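Local structure of probable exosome complex exonuclease 2 (Methanothermobacter thermautotrophicus, 2WNR) at residues Leu139-Ile144 and Leu156-Ala161; Ile81-Glu86 and Arg109-Cys114; His32-Ile37 and Leu194-Ala199; Val64-Gly69 and Thr165-Ala170. The protein is probably a non-catalytic subunit of the archaeal RNA-degrading exosome that is thought to contribute to structuring the active site of its partner Rrp41. One frame throughout, in Å; residues are numbered along the deposited sequence.

Contact 1: Leu139-Ile144 and Leu156-Ala161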
# COMPACT_ATOMS: atom_id res chain seq x y z
N LEU A 139 19.00 -1.69 -11.67
CA LEU A 139 19.93 -0.69 -11.20
C LEU A 139 19.39 -0.11 -9.90
O LEU A 139 18.34 0.54 -9.90
CB LEU A 139 20.10 0.40 -12.26
CG LEU A 139 21.01 0.13 -13.47
CD1 LEU A 139 20.96 -1.30 -13.97
CD2 LEU A 139 20.63 1.07 -14.59
N ASP A 140 20.08 -0.37 -8.79
CA ASP A 140 19.65 0.11 -7.48
C ASP A 140 20.63 1.12 -6.86
O ASP A 140 21.78 0.79 -6.55
CB ASP A 140 19.41 -1.07 -6.53
CG ASP A 140 18.09 -1.77 -6.81
OD1 ASP A 140 17.04 -1.10 -6.68
OD2 ASP A 140 18.11 -2.98 -7.14
N LEU A 141 20.17 2.35 -6.70
CA LEU A 141 21.01 3.43 -6.23
C LEU A 141 20.74 3.64 -4.75
O LEU A 141 19.61 3.87 -4.34
CB LEU A 141 20.72 4.72 -7.02
CG LEU A 141 21.12 4.85 -8.49
CD1 LEU A 141 20.73 3.65 -9.34
CD2 LEU A 141 20.53 6.12 -9.10
N HIS A 142 21.80 3.55 -3.95
CA HIS A 142 21.69 3.59 -2.51
C HIS A 142 22.38 4.85 -1.99
O HIS A 142 23.62 4.92 -1.90
CB HIS A 142 22.30 2.33 -1.90
CG HIS A 142 21.47 1.71 -0.82
ND1 HIS A 142 20.24 1.12 -1.06
CD2 HIS A 142 21.69 1.57 0.51
CE1 HIS A 142 19.75 0.66 0.07
NE2 HIS A 142 20.61 0.92 1.04
N ILE A 143 21.59 5.86 -1.65
CA ILE A 143 22.16 7.13 -1.24
C ILE A 143 22.50 7.03 0.25
O ILE A 143 21.63 6.87 1.10
CB ILE A 143 21.26 8.35 -1.59
CG1 ILE A 143 21.21 8.59 -3.10
CG2 ILE A 143 21.80 9.60 -0.98
CD1 ILE A 143 20.44 7.56 -3.93
N ILE A 144 23.80 7.10 0.53
CA ILE A 144 24.39 6.83 1.83
C ILE A 144 24.65 8.11 2.61
O ILE A 144 24.55 8.14 3.84
CB ILE A 144 25.72 6.04 1.63
CG1 ILE A 144 25.48 4.70 0.91
CG2 ILE A 144 26.45 5.81 2.92
CD1 ILE A 144 24.49 3.75 1.59
N LEU A 156 27.22 8.89 -12.33
CA LEU A 156 28.60 8.43 -12.31
C LEU A 156 28.71 7.02 -11.73
O LEU A 156 29.40 6.17 -12.29
CB LEU A 156 29.45 9.42 -11.51
CG LEU A 156 30.98 9.33 -11.53
CD1 LEU A 156 31.54 8.94 -12.90
CD2 LEU A 156 31.54 10.67 -11.09
N ALA A 157 28.01 6.78 -10.62
CA ALA A 157 28.02 5.49 -9.93
C ALA A 157 27.29 4.40 -10.72
O ALA A 157 27.74 3.25 -10.76
CB ALA A 157 27.44 5.62 -8.53
N THR A 158 26.17 4.76 -11.34
CA THR A 158 25.40 3.83 -12.15
C THR A 158 26.21 3.40 -13.36
O THR A 158 26.33 2.20 -13.62
CB THR A 158 24.08 4.44 -12.60
OG1 THR A 158 23.41 5.00 -11.47
CG2 THR A 158 23.19 3.38 -13.25
N VAL A 159 26.78 4.37 -14.07
CA VAL A 159 27.66 4.07 -15.19
C VAL A 159 28.81 3.18 -14.74
O VAL A 159 29.10 2.16 -15.37
CB VAL A 159 28.17 5.36 -15.91
CG1 VAL A 159 29.30 5.04 -16.88
CG2 VAL A 159 27.03 6.01 -16.69
N ALA A 160 29.45 3.55 -13.63
CA ALA A 160 30.57 2.77 -13.10
C ALA A 160 30.13 1.33 -12.82
O ALA A 160 30.79 0.38 -13.25
CB ALA A 160 31.15 3.42 -11.85
N ALA A 161 29.00 1.18 -12.13
CA ALA A 161 28.49 -0.14 -11.77
C ALA A 161 28.18 -1.00 -13.00
O ALA A 161 28.43 -2.21 -13.01
CB ALA A 161 27.27 -0.00 -10.89
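At Thr158 a chi1 of -51° sets the methyl CG2 anti to the backbone N and the hydroxyl beside that N, which presents one branch to each of two leucines on strand 139-144. In Leu139 and Leu141 the CG stands anti to the carbonyl carbon (chi1 -79° and -70°), and both leucyl forks reach the helix. Leu139 CD2 lies 3.7 Å from Thr158 CG2, methyl against methyl. Leu141 meets the other branch: its CD1 is 3.7 Å from Thr158 OG1, with CG and CD2 only slightly farther, an apolar fork laid against an oxygen. Both leucine side chains cross the threonine at about a right angle. A hydroxyl can be tolerated against such an apolar surface because it bonds back to Ala154 O, one turn earlier in the helix. Threonine suits the place, being short, branched and able to hide its polarity. With an alanine in place of this threonine, both leucines would probably face a gap and Ala154 O would lose the hydroxyl bonded to it. Asp140, between the leucines, points away from the helix, and its OD1 pairs with a basic side chain on the chain of another protein. One strand thus serves the buried core and the subunit interface, an alternation characteristic of a sheet covered by helices on one face, as in this RNase PH-type alpha/beta domain.

Contact 2: Ile81-Glu86 and Arg109-Cys114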
# COMPACT_ATOMS: atom_id res chain seq x y z
N ILE A 81 15.73 -2.53 -18.39
CA ILE A 81 16.43 -1.80 -17.33
C ILE A 81 15.41 -1.23 -16.35
O ILE A 81 14.42 -0.64 -16.76
CB ILE A 81 17.30 -0.65 -17.90
CG1 ILE A 81 18.51 -1.21 -18.63
CG2 ILE A 81 17.77 0.29 -16.79
CD1 ILE A 81 19.40 -0.15 -19.26
N LEU A 82 15.66 -1.41 -15.06
CA LEU A 82 14.81 -0.90 -14.00
C LEU A 82 15.63 -0.10 -12.99
O LEU A 82 16.43 -0.66 -12.24
CB LEU A 82 14.10 -2.06 -13.29
CG LEU A 82 12.94 -2.69 -14.04
CD1 LEU A 82 12.74 -4.12 -13.60
CD2 LEU A 82 11.65 -1.89 -13.90
N THR A 83 15.44 1.22 -12.97
CA THR A 83 16.22 2.11 -12.11
C THR A 83 15.40 2.51 -10.90
O THR A 83 14.26 2.94 -11.03
CB THR A 83 16.70 3.37 -12.87
OG1 THR A 83 17.46 2.96 -14.02
CG2 THR A 83 17.60 4.26 -12.00
N ASN A 84 15.98 2.33 -9.72
CA ASN A 84 15.33 2.74 -8.49
C ASN A 84 16.36 3.28 -7.50
O ASN A 84 17.48 2.77 -7.43
CB ASN A 84 14.51 1.61 -7.86
CG ASN A 84 13.80 2.06 -6.57
OD1 ASN A 84 12.78 2.75 -6.62
ND2 ASN A 84 14.37 1.68 -5.41
N SER A 85 15.99 4.32 -6.76
CA SER A 85 16.91 4.89 -5.80
C SER A 85 16.30 4.97 -4.41
O SER A 85 15.12 5.28 -4.26
CB SER A 85 17.39 6.27 -6.25
OG SER A 85 16.30 7.08 -6.61
N GLU A 86 17.12 4.67 -3.42
CA GLU A 86 16.71 4.79 -2.03
C GLU A 86 17.39 6.01 -1.37
O GLU A 86 18.58 5.95 -1.04
CB GLU A 86 17.05 3.50 -1.28
CG GLU A 86 16.17 2.33 -1.65
CD GLU A 86 14.77 2.41 -1.05
OE1 GLU A 86 14.63 2.19 0.17
OE2 GLU A 86 13.79 2.66 -1.80
N ARG A 109 14.44 8.78 -12.12
CA ARG A 109 14.06 8.91 -13.53
C ARG A 109 15.08 9.67 -14.38
O ARG A 109 15.26 9.36 -15.56
CB ARG A 109 12.71 9.59 -13.65
CG ARG A 109 11.58 8.73 -13.18
CD ARG A 109 10.28 9.47 -13.22
NE ARG A 109 9.91 9.89 -14.57
CZ ARG A 109 9.38 9.09 -15.48
NH1 ARG A 109 9.16 7.82 -15.20
NH2 ARG A 109 9.06 9.57 -16.67
N VAL A 110 15.73 10.66 -13.78
CA VAL A 110 16.74 11.43 -14.49
C VAL A 110 17.97 10.57 -14.78
O VAL A 110 18.52 10.65 -15.88
CB VAL A 110 17.09 12.75 -13.75
CG1 VAL A 110 18.32 13.38 -14.34
CG2 VAL A 110 15.93 13.71 -13.90
N VAL A 111 18.35 9.73 -13.83
CA VAL A 111 19.45 8.79 -14.04
C VAL A 111 19.04 7.76 -15.08
O VAL A 111 19.81 7.46 -15.99
CB VAL A 111 19.82 8.05 -12.76
CG1 VAL A 111 20.86 6.97 -13.06
CG2 VAL A 111 20.33 9.02 -11.72
N ASP A 112 17.83 7.24 -14.95
CA ASP A 112 17.34 6.29 -15.91
C ASP A 112 17.33 6.89 -17.31
O ASP A 112 17.67 6.21 -18.28
CB ASP A 112 15.94 5.80 -15.54
CG ASP A 112 15.47 4.69 -16.45
OD1 ASP A 112 14.99 5.00 -17.55
OD2 ASP A 112 15.61 3.50 -16.07
N ARG A 113 16.95 8.16 -17.41
CA ARG A 113 16.89 8.84 -18.70
C ARG A 113 18.26 8.88 -19.38
O ARG A 113 18.40 8.53 -20.55
CB ARG A 113 16.35 10.26 -18.52
CG ARG A 113 15.91 10.94 -19.80
CD ARG A 113 15.35 12.31 -19.51
NE ARG A 113 14.31 12.23 -18.49
CZ ARG A 113 13.99 13.22 -17.65
NH1 ARG A 113 14.64 14.38 -17.69
NH2 ARG A 113 13.03 13.04 -16.75
N CYS A 114 19.27 9.30 -18.61
CA CYS A 114 20.65 9.39 -19.05
C CYS A 114 21.21 8.06 -19.56
O CYS A 114 21.76 7.99 -20.67
CB CYS A 114 21.51 9.91 -17.90
SG CYS A 114 23.09 10.53 -18.41
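Ile81 opens the contact by placing its CG2 methyl 3.9 Å from Asp112 OD2, beside the carboxylate, while its backbone oxygen takes a hydrogen bond from Arg116 NH2. Two residues on, Thr83 carries most of the contact. Its OG1 donates a hydrogen bond of 2.8 Å to Asp112 OD2, arriving on the anti side of that oxygen and 18° out of the carboxylate plane. The acid reaches the strand because its CG is anti to the backbone N (chi1 -174°), directing the carboxylate at the sheet. Thr83 CG2, the second branch, turns to Val111 CG1 at a looser 4.4 Å, and threonine therefore meets a polar and an apolar neighbour at once. Ser85, next on the same side of the strand, packs on Leu107 and Ser108, earlier in the same helix. The other oxygen, Asp112 OD1, forms a salt bridge with Arg116 NE, and the arginine thereby links helix and strand. A leucine in place of Asp112 would probably leave Thr83 OG1 without its acceptor and Arg116 without this counter-charge. The axes of strand 81-86 and helix 109-114 pass 7.9 Å apart at 148°, nearly antiparallel. That geometry suits a beta-alpha-beta crossover: helix 102-117 lies on the connection between the parallel, adjacent strands 80-87 and 133-145, a connection that also includes the short strand 127-129.

Contact 3: His32-Ile37 and Leu194-Ala199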
# COMPACT_ATOMS: atom_id res chain seq x y z
N HIS A 32 33.15 26.69 -12.35
CA HIS A 32 32.87 25.47 -13.11
C HIS A 32 33.82 24.33 -12.72
O HIS A 32 34.40 23.66 -13.59
CB HIS A 32 32.91 25.72 -14.63
CG HIS A 32 32.28 27.02 -15.05
ND1 HIS A 32 32.91 27.89 -15.92
CD2 HIS A 32 31.09 27.58 -14.74
CE1 HIS A 32 32.12 28.94 -16.12
NE2 HIS A 32 31.02 28.77 -15.41
N GLU A 33 33.98 24.10 -11.42
CA GLU A 33 34.89 23.07 -10.91
C GLU A 33 34.19 22.07 -9.99
O GLU A 33 33.55 22.46 -9.01
CB GLU A 33 36.07 23.72 -10.19
CG GLU A 33 37.06 22.73 -9.59
CD GLU A 33 38.22 23.39 -8.88
OE1 GLU A 33 38.40 24.62 -9.02
OE2 GLU A 33 38.98 22.67 -8.20
N PHE A 34 34.35 20.79 -10.30
CA PHE A 34 33.86 19.70 -9.45
C PHE A 34 34.64 19.61 -8.15
O PHE A 34 35.78 20.07 -8.06
CB PHE A 34 33.99 18.36 -10.17
CG PHE A 34 32.88 18.08 -11.13
CD1 PHE A 34 31.71 17.47 -10.69
CD2 PHE A 34 32.99 18.43 -12.46
CE1 PHE A 34 30.68 17.21 -11.56
CE2 PHE A 34 31.95 18.17 -13.34
CZ PHE A 34 30.80 17.56 -12.89
N ARG A 35 34.02 18.99 -7.15
CA ARG A 35 34.73 18.61 -5.93
C ARG A 35 35.54 17.36 -6.24
O ARG A 35 35.47 16.83 -7.35
CB ARG A 35 33.75 18.34 -4.79
CG ARG A 35 33.03 19.58 -4.29
CD ARG A 35 31.74 19.23 -3.59
NE ARG A 35 30.78 18.63 -4.51
CZ ARG A 35 29.58 18.17 -4.17
NH1 ARG A 35 29.17 18.25 -2.92
NH2 ARG A 35 28.79 17.63 -5.09
N ASP A 36 36.32 16.89 -5.26
CA ASP A 36 37.10 15.67 -5.45
C ASP A 36 36.17 14.51 -5.78
O ASP A 36 35.05 14.43 -5.28
CB ASP A 36 37.92 15.37 -4.19
CG ASP A 36 39.10 16.33 -4.02
OD1 ASP A 36 39.40 16.68 -2.86
OD2 ASP A 36 39.73 16.73 -5.02
N ILE A 37 36.62 13.63 -6.67
CA ILE A 37 35.80 12.47 -7.02
C ILE A 37 36.54 11.18 -6.70
O ILE A 37 37.74 11.06 -6.96
CB ILE A 37 35.33 12.51 -8.49
CG1 ILE A 37 34.40 13.71 -8.72
CG2 ILE A 37 34.59 11.22 -8.85
CD1 ILE A 37 34.14 14.02 -10.16
N LEU A 194 27.81 10.80 -19.28
CA LEU A 194 27.80 11.26 -17.90
C LEU A 194 27.07 12.59 -17.77
O LEU A 194 26.67 13.18 -18.79
CB LEU A 194 29.22 11.36 -17.33
CG LEU A 194 29.98 10.05 -17.06
CD1 LEU A 194 31.38 10.34 -16.56
CD2 LEU A 194 29.25 9.13 -16.08
N MET A 195 26.92 13.07 -16.54
CA MET A 195 26.07 14.21 -16.27
C MET A 195 26.72 15.31 -15.43
O MET A 195 27.43 15.04 -14.45
CB MET A 195 24.79 13.73 -15.60
CG MET A 195 23.77 14.79 -15.30
SD MET A 195 22.17 14.05 -14.90
CE MET A 195 21.65 13.50 -16.53
N CYS A 196 26.44 16.54 -15.83
CA CYS A 196 26.85 17.73 -15.10
C CYS A 196 25.61 18.48 -14.61
O CYS A 196 24.70 18.75 -15.39
CB CYS A 196 27.66 18.64 -16.01
SG CYS A 196 29.26 18.00 -16.44
N THR A 197 25.59 18.80 -13.32
CA THR A 197 24.52 19.59 -12.73
C THR A 197 25.05 20.96 -12.33
O THR A 197 26.09 21.06 -11.69
CB THR A 197 23.91 18.90 -11.49
OG1 THR A 197 23.31 17.67 -11.88
CG2 THR A 197 22.84 19.76 -10.86
N PHE A 198 24.31 21.99 -12.73
CA PHE A 198 24.66 23.38 -12.44
C PHE A 198 23.60 24.01 -11.55
O PHE A 198 22.43 23.66 -11.64
CB PHE A 198 24.75 24.18 -13.74
CG PHE A 198 25.74 23.65 -14.72
CD1 PHE A 198 26.99 24.21 -14.82
CD2 PHE A 198 25.41 22.57 -15.54
CE1 PHE A 198 27.92 23.71 -15.73
CE2 PHE A 198 26.33 22.07 -16.45
CZ PHE A 198 27.58 22.63 -16.55
N ALA A 199 24.01 24.96 -10.73
CA ALA A 199 23.08 25.69 -9.88
C ALA A 199 23.13 27.18 -10.19
O ALA A 199 24.21 27.78 -10.19
CB ALA A 199 23.39 25.43 -8.42
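Arg35 NH2 is gripped by a salt bridge to Asp208 OD1 and a hydrogen bond to Gly148 O, next in sequence to Phe34, the residue whose ring meets Cys196 on strand 194-199. No hydrogen bond joins the two segments; the contact rests on the far end of that ring. Phe34 has CG anti to its carbonyl carbon (chi1 -82°), and from there the ring extends until CZ lies 3.9 Å from Cys196 SG. CE2 stands slightly farther off, at 4.1 Å from the same sulfur. Because SG is 5.1 Å from the Phe34 ring centroid and 87° off the ring normal, this is an edge-on sulfur-aromatic contact, with the sulfur beside the ring's C-H rim. Met195 O also lies near the ring plane at this edge, although more distant. A cysteine suits the spot, since its small, polarizable sulfur can meet an aromatic rim without demanding a polar partner. The contact joins the loop that precedes strand 37-41 to strand 193-201, far apart in the sequence. Around Phe34 stand Leu207 of strand 204-207, Asp152 of helix 150-164 and Leu261 of the C-terminal helix 244-268.

Contact 4: Val64-Gly69 and Thr165-Ala170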
# COMPACT_ATOMS: atom_id res chain seq x y z
N VAL A 64 24.09 -3.56 -9.42
CA VAL A 64 23.41 -4.02 -10.62
C VAL A 64 23.10 -5.51 -10.45
O VAL A 64 24.01 -6.32 -10.29
CB VAL A 64 24.25 -3.80 -11.91
CG1 VAL A 64 23.45 -4.22 -13.13
CG2 VAL A 64 24.67 -2.35 -12.05
N LYS A 65 21.81 -5.84 -10.46
CA LYS A 65 21.35 -7.21 -10.23
C LYS A 65 20.53 -7.71 -11.41
O LYS A 65 19.39 -7.31 -11.59
CB LYS A 65 20.51 -7.30 -8.94
CG LYS A 65 21.28 -7.00 -7.65
CD LYS A 65 22.37 -8.04 -7.35
CE LYS A 65 21.80 -9.35 -6.83
NZ LYS A 65 22.90 -10.30 -6.46
N PRO A 66 21.14 -8.58 -12.24
CA PRO A 66 20.50 -9.16 -13.42
C PRO A 66 19.52 -10.26 -13.04
O PRO A 66 19.75 -11.02 -12.10
CB PRO A 66 21.68 -9.77 -14.17
CG PRO A 66 22.63 -10.13 -13.11
CD PRO A 66 22.54 -9.01 -12.13
N GLN A 67 18.44 -10.34 -13.80
CA GLN A 67 17.39 -11.29 -13.52
C GLN A 67 16.66 -11.63 -14.81
O GLN A 67 16.66 -10.84 -15.76
CB GLN A 67 16.43 -10.68 -12.52
CG GLN A 67 15.51 -11.65 -11.82
CD GLN A 67 14.60 -10.94 -10.85
OE1 GLN A 67 15.06 -10.13 -10.03
NE2 GLN A 67 13.31 -11.23 -10.93
N ILE A 68 16.06 -12.81 -14.86
CA ILE A 68 15.39 -13.26 -16.08
C ILE A 68 13.87 -13.17 -15.95
O ILE A 68 13.30 -13.65 -14.96
CB ILE A 68 15.82 -14.68 -16.47
CG1 ILE A 68 17.29 -14.66 -16.91
CG2 ILE A 68 14.93 -15.23 -17.58
CD1 ILE A 68 17.90 -16.03 -17.14
N GLY A 69 13.23 -12.56 -16.94
CA GLY A 69 11.76 -12.52 -17.00
C GLY A 69 11.16 -12.11 -18.33
O GLY A 69 11.86 -12.03 -19.34
N THR A 165 29.75 -4.64 -14.18
CA THR A 165 28.83 -5.78 -14.20
C THR A 165 29.35 -6.93 -15.05
O THR A 165 29.83 -6.73 -16.17
CB THR A 165 27.42 -5.37 -14.67
OG1 THR A 165 26.98 -4.23 -13.92
CG2 THR A 165 26.43 -6.49 -14.45
N ARG A 166 29.27 -8.13 -14.48
CA ARG A 166 29.52 -9.38 -15.19
C ARG A 166 28.30 -10.27 -14.97
O ARG A 166 27.84 -10.41 -13.84
CB ARG A 166 30.78 -10.07 -14.66
CG ARG A 166 32.08 -9.26 -14.75
CD ARG A 166 32.65 -9.21 -16.18
NE ARG A 166 33.81 -8.32 -16.28
CZ ARG A 166 33.76 -6.98 -16.36
NH1 ARG A 166 32.59 -6.34 -16.35
NH2 ARG A 166 34.88 -6.28 -16.44
N ILE A 167 27.75 -10.83 -16.05
CA ILE A 167 26.57 -11.70 -15.94
C ILE A 167 26.79 -13.07 -16.58
O ILE A 167 27.54 -13.18 -17.55
CB ILE A 167 25.29 -11.04 -16.54
CG1 ILE A 167 25.44 -10.80 -18.04
CG2 ILE A 167 24.95 -9.76 -15.80
CD1 ILE A 167 24.11 -10.61 -18.76
N PRO A 168 26.13 -14.11 -16.04
CA PRO A 168 26.27 -15.45 -16.60
C PRO A 168 25.74 -15.54 -18.03
O PRO A 168 24.80 -14.82 -18.39
CB PRO A 168 25.43 -16.32 -15.66
CG PRO A 168 24.47 -15.38 -15.02
CD PRO A 168 25.22 -14.10 -14.88
N ALA A 169 26.36 -16.40 -18.83
CA ALA A 169 25.90 -16.65 -20.18
C ALA A 169 24.57 -17.37 -20.14
O ALA A 169 24.41 -18.36 -19.42
CB ALA A 169 26.92 -17.45 -20.96
N ALA A 170 23.60 -16.85 -20.88
CA ALA A 170 22.30 -17.49 -21.00
C ALA A 170 22.15 -18.18 -22.37
O ALA A 170 21.98 -17.53 -23.40
CB ALA A 170 21.20 -16.48 -20.76
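Thr165 meets Val64 on the link that follows helix 150-164 and leads toward strand 166-173. Here strand 58-69, from the mixed sheet of the RNase PH-type alpha/beta domain, packs its side chains against a separate three-stranded antiparallel sheet, with no hydrogen bond crossing. Thr165 OG1 lies 3.4 Å from Val64 CB and is close to both valine methyls, while its CG2 is 4.0 Å from Val64 CG1. The two side chains cross at about a right angle. The hydroxyl's polar need is met by Ala161 O in the last turn of the helix, which lets the oxygen rest on a hydrocarbon surface. Arg166 points away from strand 64-69 and folds back, NH1 donating to Thr165 O at 2.8 Å. That donor stands above the carbonyl plane, 62° out of it, although the acceptor lies in the guanidinium plane; Leu163 O is a second partner of NH1. Ile167 returns to the contact and meets Pro66. Both are apolar and compact, and their side chains slide past each other in opposite directions. With Ile167 CG1 set between the backbone N and the carbonyl carbon (chi1 64°), it is the CG2 methyl that touches the proline ring, 3.6 Å from Pro66 CG and 3.7 Å from Pro66 CB.

In the fold
Contacts 1 and 2, with centres about 9 Å apart, lie side by side where one sheet meets two helices: strands 133-145 and 80-87 are neighbours joined by backbone bonds such as Leu141 N to Asn84 O (2.8 Å), and Thr158 OG1 lies 3.6 Å from Val111 CG1 where the two helices meet. Contact 4 begins on strand 58-69, the neighbour of 133-145 in that sheet, and its Val64 CG2 also packs on Ala161 CB of helix 150-164 at 3.7 Å. Contact 3 meets the same helices from another direction: Leu194 CD2 touches Val159 CG2 (3.9 Å) and Met195 CE touches Cys114 SG (3.8 Å). Contacts 3 and 4 lie on opposite sides of the chain's centre, their own centres about 31 Å apart.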